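Local coordinates for protein nisin leader peptide-processing serine protease NisP (Lactococcus lactis subsp. lactis, PDB 4MZD) that probably cleaves the leader peptide from the nisin precursor as a subtilisin-like serine endopeptidase of the peptidase S8 family, at residues L209-S214 / K274-P279; K264-I269 / A476-S481; V242-G247 / E283-V288; A205-M210 / Y222-N227; N252-Q257 / I303-I308. All coordinates share one frame; numbering follows the deposited sequence. Where two conformers were deposited one is given.

Contact 1 (L209-S214 / K274-P279); sequences LMISGS and KVVDAP
Leu209 and Val276 form a hydrogen-bonded antiparallel pair where strand 275-278 joins the end of strand 200-210, an antiparallel addition to the mixed sheet of the subtilisin-like domain. Leu209 N donates a hydrogen bond to Val276 O at 2.9 Å, and Val276 N donates to Leu209 O at 2.9 Å. Met210 and Val275 follow as the non-hydrogen-bonded pair. Here Val275 N turns instead to Asn256 OD1 and Met210 N to Asp221, so the outward N-H groups are also used. One residue on, Ile211 N reaches Lys274 O at 2.8 Å.

On the Leu209 and Val276 face, Leu209 CB rests on Val276 CG2, and Leu209 CD1 presses on Ala278 CB at 3.6 Å. On the other face Met210 CG meets Val275 CG2, the two side chains crossing at a slant. Ile211 CG1 lies alongside the CB of Lys274, pointing the same way. Past the strand pairing a side chain replaces the backbone acceptor: with OG set between its own N and carbonyl carbon (chi1 65°), Ser212 accepts from Lys274 N through OG at 2.8 Å, with 168° at the hydrogen.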
# COMPACT_ATOMS: atom_id res chain seq x y z
N LEU A 209 -0.24 15.31 6.81
CA LEU A 209 0.38 16.05 7.90
C LEU A 209 0.68 17.47 7.43
O LEU A 209 1.26 17.65 6.36
CB LEU A 209 1.69 15.38 8.31
CG LEU A 209 1.58 13.93 8.78
CD1 LEU A 209 2.96 13.36 9.06
CD2 LEU A 209 0.70 13.81 10.02
N MET A 210 0.29 18.47 8.22
CA MET A 210 0.69 19.84 7.95
C MET A 210 1.88 20.11 8.86
O MET A 210 1.74 20.16 10.08
CB MET A 210 -0.46 20.82 8.23
CG MET A 210 -0.25 22.22 7.60
SD MET A 210 -1.65 23.43 7.81
CE MET A 210 -1.39 23.90 9.54
N ILE A 211 3.06 20.24 8.26
CA ILE A 211 4.30 20.20 9.03
C ILE A 211 4.92 21.57 9.29
O ILE A 211 5.96 21.67 9.92
CB ILE A 211 5.35 19.25 8.39
CG1 ILE A 211 5.76 19.73 7.00
CG2 ILE A 211 4.80 17.85 8.34
CD1 ILE A 211 6.97 19.00 6.44
N SER A 212 4.26 22.62 8.80
CA SER A 212 4.61 24.00 9.16
C SER A 212 3.30 24.75 9.32
O SER A 212 2.23 24.17 9.15
CB SER A 212 5.53 24.64 8.11
OG SER A 212 4.89 24.80 6.86
N GLY A 213 3.37 26.04 9.64
CA GLY A 213 2.15 26.78 9.91
C GLY A 213 1.52 26.35 11.22
O GLY A 213 2.19 25.79 12.09
N SER A 214 0.23 26.60 11.37
CA SER A 214 -0.44 26.30 12.62
C SER A 214 -1.93 26.07 12.47
O SER A 214 -2.59 26.70 11.63
CB SER A 214 -0.20 27.41 13.65
OG SER A 214 -0.72 28.64 13.17
N LYS A 274 3.05 23.74 4.98
CA LYS A 274 3.30 22.66 4.04
C LYS A 274 2.53 21.40 4.42
O LYS A 274 2.62 20.94 5.56
CB LYS A 274 4.80 22.36 3.99
CG LYS A 274 5.19 21.19 3.09
CD LYS A 274 4.93 21.46 1.62
CE LYS A 274 5.39 20.29 0.76
NZ LYS A 274 5.28 20.56 -0.70
N VAL A 275 1.80 20.85 3.46
CA VAL A 275 1.09 19.60 3.67
C VAL A 275 1.80 18.48 2.92
O VAL A 275 2.21 18.65 1.77
CB VAL A 275 -0.36 19.69 3.16
CG1 VAL A 275 -1.12 18.40 3.46
CG2 VAL A 275 -1.06 20.89 3.78
N VAL A 276 1.95 17.34 3.60
CA VAL A 276 2.52 16.15 2.99
C VAL A 276 1.59 14.95 3.18
O VAL A 276 0.79 14.90 4.13
CB VAL A 276 3.92 15.83 3.56
CG1 VAL A 276 4.86 17.00 3.32
CG2 VAL A 276 3.85 15.50 5.04
N ASP A 277 1.70 14.00 2.25
CA ASP A 277 1.02 12.71 2.27
C ASP A 277 2.04 11.74 2.85
O ASP A 277 3.05 11.43 2.21
CB ASP A 277 0.64 12.37 0.81
CG ASP A 277 -0.31 11.19 0.68
OD1 ASP A 277 -0.48 10.43 1.66
OD2 ASP A 277 -0.87 11.01 -0.43
N ALA A 278 1.82 11.32 4.10
CA ALA A 278 2.79 10.52 4.85
C ALA A 278 2.31 9.09 5.10
O ALA A 278 1.14 8.87 5.39
CB ALA A 278 3.10 11.20 6.17
N PRO A 279 3.23 8.10 5.06
CA PRO A 279 4.69 8.24 4.93
C PRO A 279 5.24 8.21 3.50
O PRO A 279 6.46 8.11 3.33
CB PRO A 279 5.21 7.03 5.70
CG PRO A 279 4.15 5.98 5.47
CD PRO A 279 2.85 6.74 5.49

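Contact 2 (K264-I269 / A476-S481)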
# COMPACT_ATOMS: atom_id res chain seq x y z
N LYS A 264 -8.95 21.97 5.05
CA LYS A 264 -9.89 22.89 5.69
C LYS A 264 -11.29 22.30 5.81
O LYS A 264 -12.10 22.76 6.62
CB LYS A 264 -9.92 24.22 4.94
CG LYS A 264 -8.70 25.07 5.20
CD LYS A 264 -8.73 26.35 4.39
CE LYS A 264 -7.65 27.32 4.85
NZ LYS A 264 -7.94 27.85 6.21
N ARG A 265 -11.57 21.26 5.03
CA ARG A 265 -12.85 20.57 5.13
C ARG A 265 -12.93 19.76 6.42
O ARG A 265 -14.03 19.44 6.89
CB ARG A 265 -13.04 19.62 3.94
CG ARG A 265 -13.06 20.28 2.57
CD ARG A 265 -13.13 19.22 1.48
NE ARG A 265 -14.25 18.31 1.68
CZ ARG A 265 -14.33 17.09 1.15
NH1 ARG A 265 -13.37 16.64 0.37
NH2 ARG A 265 -15.39 16.33 1.40
N PHE A 266 -11.78 19.43 7.00
CA PHE A 266 -11.70 18.44 8.07
C PHE A 266 -10.96 18.91 9.32
O PHE A 266 -10.94 18.20 10.33
CB PHE A 266 -11.02 17.17 7.56
CG PHE A 266 -11.61 16.63 6.30
CD1 PHE A 266 -12.84 16.00 6.31
CD2 PHE A 266 -10.93 16.74 5.09
CE1 PHE A 266 -13.39 15.50 5.14
CE2 PHE A 266 -11.48 16.25 3.93
CZ PHE A 266 -12.70 15.62 3.95
N ARG A 267 -10.33 20.08 9.24
CA ARG A 267 -9.46 20.57 10.31
C ARG A 267 -9.60 22.07 10.43
O ARG A 267 -10.12 22.72 9.52
CB ARG A 267 -8.00 20.24 10.01
CG ARG A 267 -7.73 18.76 9.84
CD ARG A 267 -6.26 18.48 9.58
NE ARG A 267 -6.11 17.11 9.11
CZ ARG A 267 -4.96 16.54 8.77
NH1 ARG A 267 -3.82 17.21 8.85
NH2 ARG A 267 -4.97 15.28 8.33
N SER A 268 -9.12 22.61 11.54
CA SER A 268 -9.19 24.04 11.80
C SER A 268 -7.82 24.69 11.63
O SER A 268 -7.00 24.67 12.55
CB SER A 268 -9.73 24.30 13.20
OG SER A 268 -10.97 23.64 13.40
N ILE A 269 -7.57 25.26 10.46
CA ILE A 269 -6.26 25.81 10.11
C ILE A 269 -6.21 27.32 10.32
O ILE A 269 -7.10 28.05 9.88
CB ILE A 269 -5.90 25.46 8.65
CG1 ILE A 269 -5.78 23.94 8.49
CG2 ILE A 269 -4.61 26.17 8.24
CD1 ILE A 269 -5.61 23.47 7.06
N ALA A 476 -16.26 18.06 13.70
CA ALA A 476 -16.42 16.65 14.05
C ALA A 476 -15.18 15.86 13.65
O ALA A 476 -14.64 16.05 12.56
CB ALA A 476 -17.66 16.08 13.37
N ASN A 477 -14.74 14.97 14.53
CA ASN A 477 -13.66 14.05 14.21
C ASN A 477 -14.01 13.20 13.00
O ASN A 477 -15.16 12.81 12.81
CB ASN A 477 -13.34 13.14 15.39
CG ASN A 477 -12.63 13.87 16.51
OD1 ASN A 477 -12.27 15.03 16.37
ND2 ASN A 477 -12.41 13.18 17.62
N ASN A 478 -13.00 12.91 12.18
CA ASN A 478 -13.23 12.24 10.91
C ASN A 478 -11.98 11.49 10.43
O ASN A 478 -10.94 11.51 11.10
CB ASN A 478 -13.66 13.27 9.86
CG ASN A 478 -12.64 14.37 9.67
OD1 ASN A 478 -11.67 14.20 8.92
ND2 ASN A 478 -12.83 15.50 10.34
N ARG A 479 -12.09 10.83 9.28
CA ARG A 479 -11.00 10.02 8.74
C ARG A 479 -9.75 10.83 8.44
O ARG A 479 -8.63 10.30 8.38
CB ARG A 479 -11.46 9.32 7.46
CG ARG A 479 -11.22 7.82 7.45
CD ARG A 479 -11.61 7.20 6.11
NE ARG A 479 -10.59 7.42 5.09
CZ ARG A 479 -10.62 8.40 4.20
NH1 ARG A 479 -11.63 9.26 4.19
NH2 ARG A 479 -9.64 8.52 3.31
N ASN A 480 -9.94 12.13 8.23
CA ASN A 480 -8.84 13.04 7.94
C ASN A 480 -8.50 13.97 9.10
O ASN A 480 -7.78 14.93 8.92
CB ASN A 480 -9.14 13.87 6.69
CG ASN A 480 -9.12 13.04 5.42
OD1 ASN A 480 -10.14 12.88 4.75
ND2 ASN A 480 -7.96 12.50 5.09
N SER A 481 -9.00 13.67 10.31
CA SER A 481 -8.60 14.45 11.48
C SER A 481 -7.12 14.29 11.75
O SER A 481 -6.53 13.27 11.38
CB SER A 481 -9.38 14.02 12.72
OG SER A 481 -10.74 14.35 12.61
O HOH W 1 -10.64 17.12 12.77
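Phe266 and Arg267 hold the turn at 478-481 from two directions, one through a ring and the other through a guanidinium. The close-packed part is round the ring. Asn480 lays its CB over one face, 4.1 Å from the centroid of the Phe266 ring in a CH-pi contact, and its OD1 sits above the same face toward the CE2 and CZ rim. Ring and amide planes are 45° apart, so this is no flat stack. The CB of Arg265 covers the opposite face. The side chain of Asn478 crosses that of Phe266 at about a right angle, its OD1 3.3 Å from Phe266 CB.

Beside the ring, Arg267 takes hold of a single backbone oxygen. Its chain runs extended from CG to NE (chi2 -179°), which brings the guanidinium edge side-on to Asn480 O: Arg267 NE donates to Asn480 O at 2.8 Å and Arg267 NH2 to the same oxygen at 2.9 Å, and that oxygen lies close to the guanidinium plane. NH2 also reaches Tyr208 O and NH1 reaches Tyr215 OH, fixing the group's rotation.

The looser side is at the carbonyl of Phe266. Asn478 ND2 makes only a weak bond to Phe266 O, at 3.3 Å, while its stronger bond goes to Ala476 O. A water bridges the two segments, donating to Phe266 O at 2.7 Å and hydrogen-bonded to Ser481 OG.

Asn478 OD1 accepts from Asn480 N at 2.8 Å, and Ser481 N bonds back to Asn478 O: an Asx turn combined with a type I beta turn, which docks the segment leading to strand 486-487 against the loop after helix 256-264.

Contact 3 (V242-G247 / E283-V288); sequences VVAALG and EDVIAV
Val243 and Val288 touch on one face of the parallel part of the mixed central sheet of this subtilisin-like domain, where strands 241-245 and 286-291 are neighbours; the axes of segments 242-245 and 286-288 come within 4.8 Å, 26° from parallel. From Val243 CB, 4.2 Å from Ile286 O, the side chain continues to CG1, which is placed anti to the backbone N (chi1 -175°), passes that oxygen at 3.8 Å and meets Val288 CG2 at 3.6 Å. On the other face Ala244 CB meets Val285 CG1 at 3.8 Å, and farther along Leu246 CD2 reaches Ala287 CB.

The backbone ladder alternates between the strands: Ile286 N to Val242 O, Ala244 N to Ile286 O, Val288 N to Ala244 O, and finally Leu246 N to Val288 O. A water accepts from Val242 N and donates to Asp284 O, bridging the two segments beside the Ile286 N to Val242 O bond.

The Ala245 side chain lies near the predicted charge-relay residues Ser353 and His147 without touching them. Helix 356-370 packs on the Val243 and Ala245 face through Ser360, Leu363 and Thr356, and strand 200-210 flanks the other edge of strand 241-245, with backbone bonds from Val243 and Ala245 to Ile203.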
# COMPACT_ATOMS: atom_id res chain seq x y z
N VAL A 242 10.77 0.81 2.25
CA VAL A 242 9.36 1.01 2.53
C VAL A 242 8.66 1.47 1.25
O VAL A 242 9.16 2.35 0.55
CB VAL A 242 9.16 2.04 3.66
CG1 VAL A 242 7.69 2.35 3.86
CG2 VAL A 242 9.81 1.53 4.95
N VAL A 243 7.52 0.84 0.97
CA VAL A 243 6.70 1.12 -0.20
C VAL A 243 5.33 1.53 0.33
O VAL A 243 4.72 0.79 1.09
CB VAL A 243 6.58 -0.15 -1.07
CG1 VAL A 243 5.84 0.13 -2.37
CG2 VAL A 243 7.95 -0.76 -1.36
N ALA A 244 4.87 2.72 -0.05
CA ALA A 244 3.69 3.30 0.59
C ALA A 244 2.72 3.88 -0.43
O ALA A 244 3.12 4.49 -1.43
CB ALA A 244 4.11 4.39 1.58
N ALA A 245 1.43 3.73 -0.14
CA ALA A 245 0.38 4.22 -1.03
C ALA A 245 0.17 5.73 -0.96
O ALA A 245 -0.04 6.28 0.12
CB ALA A 245 -0.92 3.57 -0.66
N LEU A 246 0.16 6.39 -2.11
CA LEU A 246 -0.38 7.74 -2.19
C LEU A 246 -1.87 7.70 -1.85
O LEU A 246 -2.54 6.70 -2.04
CB LEU A 246 -0.20 8.31 -3.59
CG LEU A 246 1.21 8.68 -4.02
CD1 LEU A 246 1.23 9.06 -5.48
CD2 LEU A 246 1.77 9.81 -3.16
N GLY A 247 -2.40 8.83 -1.37
CA GLY A 247 -3.80 8.91 -1.03
C GLY A 247 -4.73 8.76 -2.22
O GLY A 247 -4.31 8.88 -3.38
N GLU A 283 11.85 10.79 1.05
CA GLU A 283 12.71 10.55 -0.09
C GLU A 283 13.07 9.08 -0.28
O GLU A 283 13.13 8.59 -1.40
CB GLU A 283 13.99 11.37 0.05
CG GLU A 283 13.78 12.87 0.18
CD GLU A 283 13.42 13.53 -1.14
OE1 GLU A 283 14.24 14.33 -1.64
OE2 GLU A 283 12.32 13.27 -1.66
N ASP A 284 13.31 8.37 0.81
CA ASP A 284 13.75 6.98 0.69
C ASP A 284 12.60 6.00 0.49
O ASP A 284 12.83 4.83 0.18
CB ASP A 284 14.62 6.59 1.88
CG ASP A 284 15.94 7.34 1.90
OD1 ASP A 284 16.41 7.75 0.82
OD2 ASP A 284 16.50 7.54 3.00
N VAL A 285 11.38 6.47 0.67
CA VAL A 285 10.19 5.65 0.47
C VAL A 285 9.82 5.62 -1.01
O VAL A 285 9.97 6.61 -1.71
CB VAL A 285 9.02 6.19 1.33
CG1 VAL A 285 7.70 5.50 1.01
CG2 VAL A 285 9.35 6.06 2.81
N ILE A 286 9.33 4.47 -1.47
CA ILE A 286 8.75 4.37 -2.80
C ILE A 286 7.26 4.67 -2.71
O ILE A 286 6.50 3.91 -2.12
CB ILE A 286 8.99 2.98 -3.40
CG1 ILE A 286 10.50 2.74 -3.54
CG2 ILE A 286 8.28 2.83 -4.74
CD1 ILE A 286 10.87 1.37 -3.98
N ALA A 287 6.87 5.82 -3.26
CA ALA A 287 5.47 6.24 -3.28
C ALA A 287 4.77 5.63 -4.49
O ALA A 287 5.29 5.69 -5.60
CB ALA A 287 5.36 7.76 -3.33
N VAL A 288 3.59 5.06 -4.26
CA VAL A 288 2.87 4.36 -5.31
C VAL A 288 1.48 4.95 -5.50
O VAL A 288 0.68 5.01 -4.56
CB VAL A 288 2.74 2.85 -5.01
CG1 VAL A 288 2.07 2.16 -6.18
CG2 VAL A 288 4.11 2.24 -4.71
O HOH W 2 12.25 3.20 2.41

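Contact 4 (A205-M210 / Y222-N227); sequences AGQYLM and YQEYLN
Gln207 and Glu224 meet obliquely, the amide plane of one turned 69° from the carboxylate plane of the other. Gln207 NE2 donates to Glu224 OE1 at 3.1 Å, bent to 143° at the hydrogen, and it comes from above the carboxylate plane. Both ends have further partners: Gln207 OE1 bonds to Tyr228 OH, and Glu224 OE1 to Ser183 OG, so the bond between them belongs to a small polar network. Each side chain is extended beyond CG; for Gln207 the first torsion swings CG between N and the carbonyl carbon before the chain reaches across.

Strand 200-210 is here covered by the start of helix 222-238, a strand and helix of the alpha/beta domain joined through the loop that carries Asp221. The axes of segments 205-210 and 222-227 run 121° apart and approach to 8.0 Å.

Leu209 splits its two methyls between successive helix residues. Leu209 CD2 lies 3.9 Å from Glu224 OE2 and 4.0 Å from Glu224 CB, across the glutamate side chain. Leu209 CD1 lies 3.7 Å from Tyr225 N and touches Tyr225 CB at 3.9 Å. That methyl approaches near the plane of the Tyr225 ring, at its edge, while the ring also meets that of Phe282.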
# COMPACT_ATOMS: atom_id res chain seq x y z
N ALA A 205 -1.57 2.53 3.58
CA ALA A 205 -2.30 3.38 4.52
C ALA A 205 -1.50 4.66 4.68
O ALA A 205 -0.31 4.67 4.40
CB ALA A 205 -2.43 2.68 5.86
N GLY A 206 -2.14 5.72 5.15
CA GLY A 206 -1.42 6.97 5.33
C GLY A 206 -2.28 8.06 5.93
O GLY A 206 -3.40 7.81 6.39
N GLN A 207 -1.74 9.27 5.94
CA GLN A 207 -2.42 10.42 6.51
C GLN A 207 -1.77 11.69 5.99
O GLN A 207 -0.58 11.69 5.62
CB GLN A 207 -2.31 10.41 8.04
CG GLN A 207 -0.89 10.60 8.52
CD GLN A 207 -0.68 10.31 10.00
OE1 GLN A 207 0.08 9.43 10.35
NE2 GLN A 207 -1.34 11.07 10.86
N TYR A 208 -2.52 12.78 5.99
CA TYR A 208 -1.95 14.07 5.64
C TYR A 208 -1.46 14.80 6.89
O TYR A 208 -2.18 14.89 7.89
CB TYR A 208 -2.96 14.95 4.88
CG TYR A 208 -3.47 14.26 3.64
CD1 TYR A 208 -2.61 14.00 2.58
CD2 TYR A 208 -4.78 13.84 3.54
CE1 TYR A 208 -3.05 13.33 1.45
CE2 TYR A 208 -5.23 13.17 2.41
CZ TYR A 208 -4.36 12.92 1.37
OH TYR A 208 -4.78 12.26 0.25
N LEU A 209 -0.24 15.31 6.81
CA LEU A 209 0.38 16.05 7.90
C LEU A 209 0.68 17.47 7.43
O LEU A 209 1.26 17.65 6.36
CB LEU A 209 1.69 15.38 8.31
CG LEU A 209 1.58 13.93 8.78
CD1 LEU A 209 2.96 13.36 9.06
CD2 LEU A 209 0.70 13.81 10.02
N MET A 210 0.29 18.47 8.22
CA MET A 210 0.69 19.84 7.95
C MET A 210 1.88 20.11 8.86
O MET A 210 1.74 20.16 10.08
CB MET A 210 -0.46 20.82 8.23
CG MET A 210 -0.25 22.22 7.60
SD MET A 210 -1.65 23.43 7.81
CE MET A 210 -1.39 23.90 9.54
N TYR A 222 4.23 18.38 12.85
CA TYR A 222 5.62 18.05 12.58
C TYR A 222 6.16 16.91 13.45
O TYR A 222 6.98 16.12 12.99
CB TYR A 222 6.51 19.29 12.71
CG TYR A 222 7.92 19.14 12.16
CD1 TYR A 222 8.15 18.54 10.92
CD2 TYR A 222 9.01 19.62 12.87
CE1 TYR A 222 9.44 18.43 10.41
CE2 TYR A 222 10.29 19.51 12.37
CZ TYR A 222 10.51 18.91 11.15
OH TYR A 222 11.80 18.83 10.68
N GLN A 223 5.69 16.80 14.69
CA GLN A 223 6.17 15.71 15.53
C GLN A 223 5.84 14.34 14.93
O GLN A 223 6.68 13.45 14.94
CB GLN A 223 5.63 15.81 16.96
CG GLN A 223 6.18 14.73 17.89
CD GLN A 223 7.68 14.85 18.12
OE1 GLN A 223 8.13 15.69 18.88
NE2 GLN A 223 8.46 14.00 17.46
N GLU A 224 4.62 14.17 14.43
CA GLU A 224 4.27 12.91 13.78
C GLU A 224 5.18 12.65 12.59
O GLU A 224 5.62 11.52 12.36
CB GLU A 224 2.82 12.88 13.32
CG GLU A 224 1.78 12.79 14.42
CD GLU A 224 0.41 12.46 13.85
OE1 GLU A 224 0.18 11.27 13.53
OE2 GLU A 224 -0.42 13.37 13.70
N TYR A 225 5.43 13.70 11.81
CA TYR A 225 6.31 13.58 10.65
C TYR A 225 7.69 13.10 11.09
O TYR A 225 8.26 12.18 10.49
CB TYR A 225 6.39 14.93 9.94
CG TYR A 225 7.32 15.00 8.75
CD1 TYR A 225 6.86 14.75 7.47
CD2 TYR A 225 8.65 15.37 8.91
CE1 TYR A 225 7.71 14.84 6.38
CE2 TYR A 225 9.50 15.45 7.83
CZ TYR A 225 9.02 15.19 6.57
OH TYR A 225 9.86 15.29 5.48
N LEU A 226 8.22 13.70 12.15
CA LEU A 226 9.53 13.30 12.66
C LEU A 226 9.55 11.87 13.17
O LEU A 226 10.56 11.17 13.06
CB LEU A 226 9.98 14.25 13.77
CG LEU A 226 10.33 15.66 13.31
CD1 LEU A 226 10.70 16.48 14.53
CD2 LEU A 226 11.47 15.64 12.29
N ASN A 227 8.44 11.42 13.74
CA ASN A 227 8.34 10.04 14.21
C ASN A 227 8.37 9.04 13.06
O ASN A 227 9.01 7.99 13.16
CB ASN A 227 7.10 9.86 15.08
CG ASN A 227 7.19 10.61 16.40
OD1 ASN A 227 8.27 11.02 16.82
ND2 ASN A 227 6.05 10.79 17.06

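Contact 5 (N252-Q257 / I303-I308); sequences NIQDNQ and IGADAI
An Asx turn within a type I beta turn, just ahead of helix 256-264, meets the loop that leads to strand 308-311, itself closed by a type I turn from Gly304 to Ala307. The first turn spans Asn252 to Asp255, and Asp255 stands at the N-cap of the helix. Across the contact one backbone bond does the joining: Ile253 N donates to Ile303 O at 3.0 Å, with 167° at the hydrogen. Asn252 and Ile303 make a single bridge, and Asn252 CA adds a CA-H...O contact to the same oxygen.

The side chains gather round this bond. Ile253 CG1, placed between its own N and carbonyl carbon (chi1 63°), comes down beside the acceptor, 3.4 Å from Ile303 O, and lies 4.0 Å from Gly304 CA. The side chain of Asn252 crosses that of Ile303 at about a right angle, with Asn252 ND2 lying 3.9 Å from Ile303 CG2. Within the turn, Asn252 OD1 accepts from Gln254 N at 3.0 Å, in the carbonyl plane. At the surface, Gln254 extends beyond CG until its OE1 meets Ala305 CB at 3.6 Å.

Beyond the turn, Asn256 bonds through OD1 to Val275 N and through ND2 to Gly273 O, tying the helix start to strand 275-278. Between the two loops the chemistry is mostly of methyl and methylene groups beside polar atoms, with one straight hydrogen bond. Ile303 O is thus the one hydrogen-bonding point between the two segments, and a backbone bond between Ile303 and Leu251 adjoins it, while the amide of Asn252 shapes its own turn.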
# COMPACT_ATOMS: atom_id res chain seq x y z
N ASN A 252 -3.00 16.58 -6.30
CA ASN A 252 -1.60 16.68 -6.69
C ASN A 252 -0.81 17.13 -5.48
O ASN A 252 -1.01 18.24 -4.98
CB ASN A 252 -1.38 17.63 -7.86
CG ASN A 252 0.02 17.53 -8.42
OD1 ASN A 252 1.00 17.61 -7.67
ND2 ASN A 252 0.13 17.32 -9.73
N ILE A 253 0.07 16.27 -4.99
CA ILE A 253 0.71 16.53 -3.70
C ILE A 253 1.67 17.71 -3.75
O ILE A 253 2.10 18.20 -2.71
CB ILE A 253 1.39 15.26 -3.15
CG1 ILE A 253 2.52 14.80 -4.09
CG2 ILE A 253 0.36 14.16 -2.95
CD1 ILE A 253 3.86 15.44 -3.81
N GLN A 254 1.99 18.18 -4.95
CA GLN A 254 2.85 19.35 -5.10
C GLN A 254 2.07 20.65 -5.11
O GLN A 254 2.66 21.73 -5.05
CB GLN A 254 3.69 19.24 -6.38
CG GLN A 254 4.82 18.22 -6.28
CD GLN A 254 5.87 18.44 -7.34
OE1 GLN A 254 5.69 18.08 -8.50
NE2 GLN A 254 6.99 19.04 -6.94
N ASP A 255 0.75 20.56 -5.18
CA ASP A 255 -0.10 21.75 -5.21
C ASP A 255 -0.56 22.02 -3.79
O ASP A 255 -1.61 21.55 -3.35
CB ASP A 255 -1.30 21.53 -6.13
CG ASP A 255 -2.17 22.77 -6.28
OD1 ASP A 255 -2.04 23.70 -5.46
OD2 ASP A 255 -2.98 22.81 -7.22
N ASN A 256 0.24 22.78 -3.05
CA ASN A 256 -0.03 22.94 -1.63
C ASN A 256 -1.35 23.62 -1.31
O ASN A 256 -2.02 23.24 -0.35
CB ASN A 256 1.12 23.63 -0.89
CG ASN A 256 1.15 23.28 0.58
OD1 ASN A 256 1.41 22.13 0.94
ND2 ASN A 256 0.85 24.25 1.43
N GLN A 257 -1.74 24.61 -2.10
CA GLN A 257 -2.98 25.31 -1.81
C GLN A 257 -4.18 24.37 -1.90
O GLN A 257 -5.11 24.46 -1.10
CB GLN A 257 -3.18 26.52 -2.73
CG GLN A 257 -4.42 27.32 -2.39
CD GLN A 257 -4.36 27.89 -0.99
OE1 GLN A 257 -3.45 28.65 -0.66
NE2 GLN A 257 -5.33 27.54 -0.15
N ILE A 303 -1.58 12.44 -7.14
CA ILE A 303 -0.56 12.50 -8.18
C ILE A 303 0.74 13.00 -7.57
O ILE A 303 0.75 14.04 -6.90
CB ILE A 303 -0.99 13.45 -9.33
CG1 ILE A 303 -2.38 13.07 -9.87
CG2 ILE A 303 0.06 13.47 -10.44
CD1 ILE A 303 -3.52 13.84 -9.23
N GLY A 304 1.82 12.27 -7.80
CA GLY A 304 3.14 12.68 -7.37
C GLY A 304 4.14 12.53 -8.50
O GLY A 304 4.18 11.48 -9.15
N ALA A 305 4.95 13.55 -8.73
CA ALA A 305 5.90 13.52 -9.83
C ALA A 305 6.96 12.43 -9.66
O ALA A 305 7.47 11.90 -10.64
CB ALA A 305 6.57 14.89 -10.00
N ASP A 306 7.26 12.11 -8.40
CA ASP A 306 8.31 11.15 -8.09
C ASP A 306 7.75 9.78 -7.71
O ASP A 306 8.45 8.96 -7.11
CB ASP A 306 9.19 11.68 -6.95
CG ASP A 306 9.69 13.09 -7.21
OD1 ASP A 306 9.98 13.42 -8.38
OD2 ASP A 306 9.79 13.87 -6.24
N ALA A 307 6.50 9.53 -8.06
CA ALA A 307 5.87 8.25 -7.77
C ALA A 307 6.01 7.25 -8.91
O ALA A 307 6.34 7.60 -10.04
CB ALA A 307 4.42 8.46 -7.42
N ILE A 308 5.74 5.99 -8.59
CA ILE A 308 5.48 4.97 -9.58
C ILE A 308 4.00 4.62 -9.49
O ILE A 308 3.40 4.76 -8.42
CB ILE A 308 6.37 3.73 -9.36
CG1 ILE A 308 6.19 2.72 -10.50
CG2 ILE A 308 6.08 3.08 -8.01
CD1 ILE A 308 7.17 1.57 -10.44

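In the fold
Contacts 1 and 4 share Leu209 and Met210, their centres 7 Å apart: the end of strand 200-210 pairs with strand 275-278 and also packs against helix 222-238. Contact 2 follows outward, its centre 14 Å from that of contact 1, and joins it where Met210 SD packs on Ile269 CD1. Contact 3 lies deeper in the same sheet; Asp277 OD2, probably hydrogen-bonded to Gly247 N, ties it to contact 1, and Ala287 O, probably bonded to Ile308 N, to contact 5, centres 12 Å apart. Contact 3 is also the one near the predicted charge relay: the side chain of Ala245 is about 5 Å from that of Ser353 and about 8 Å from that of His147. The other four lie away from that site.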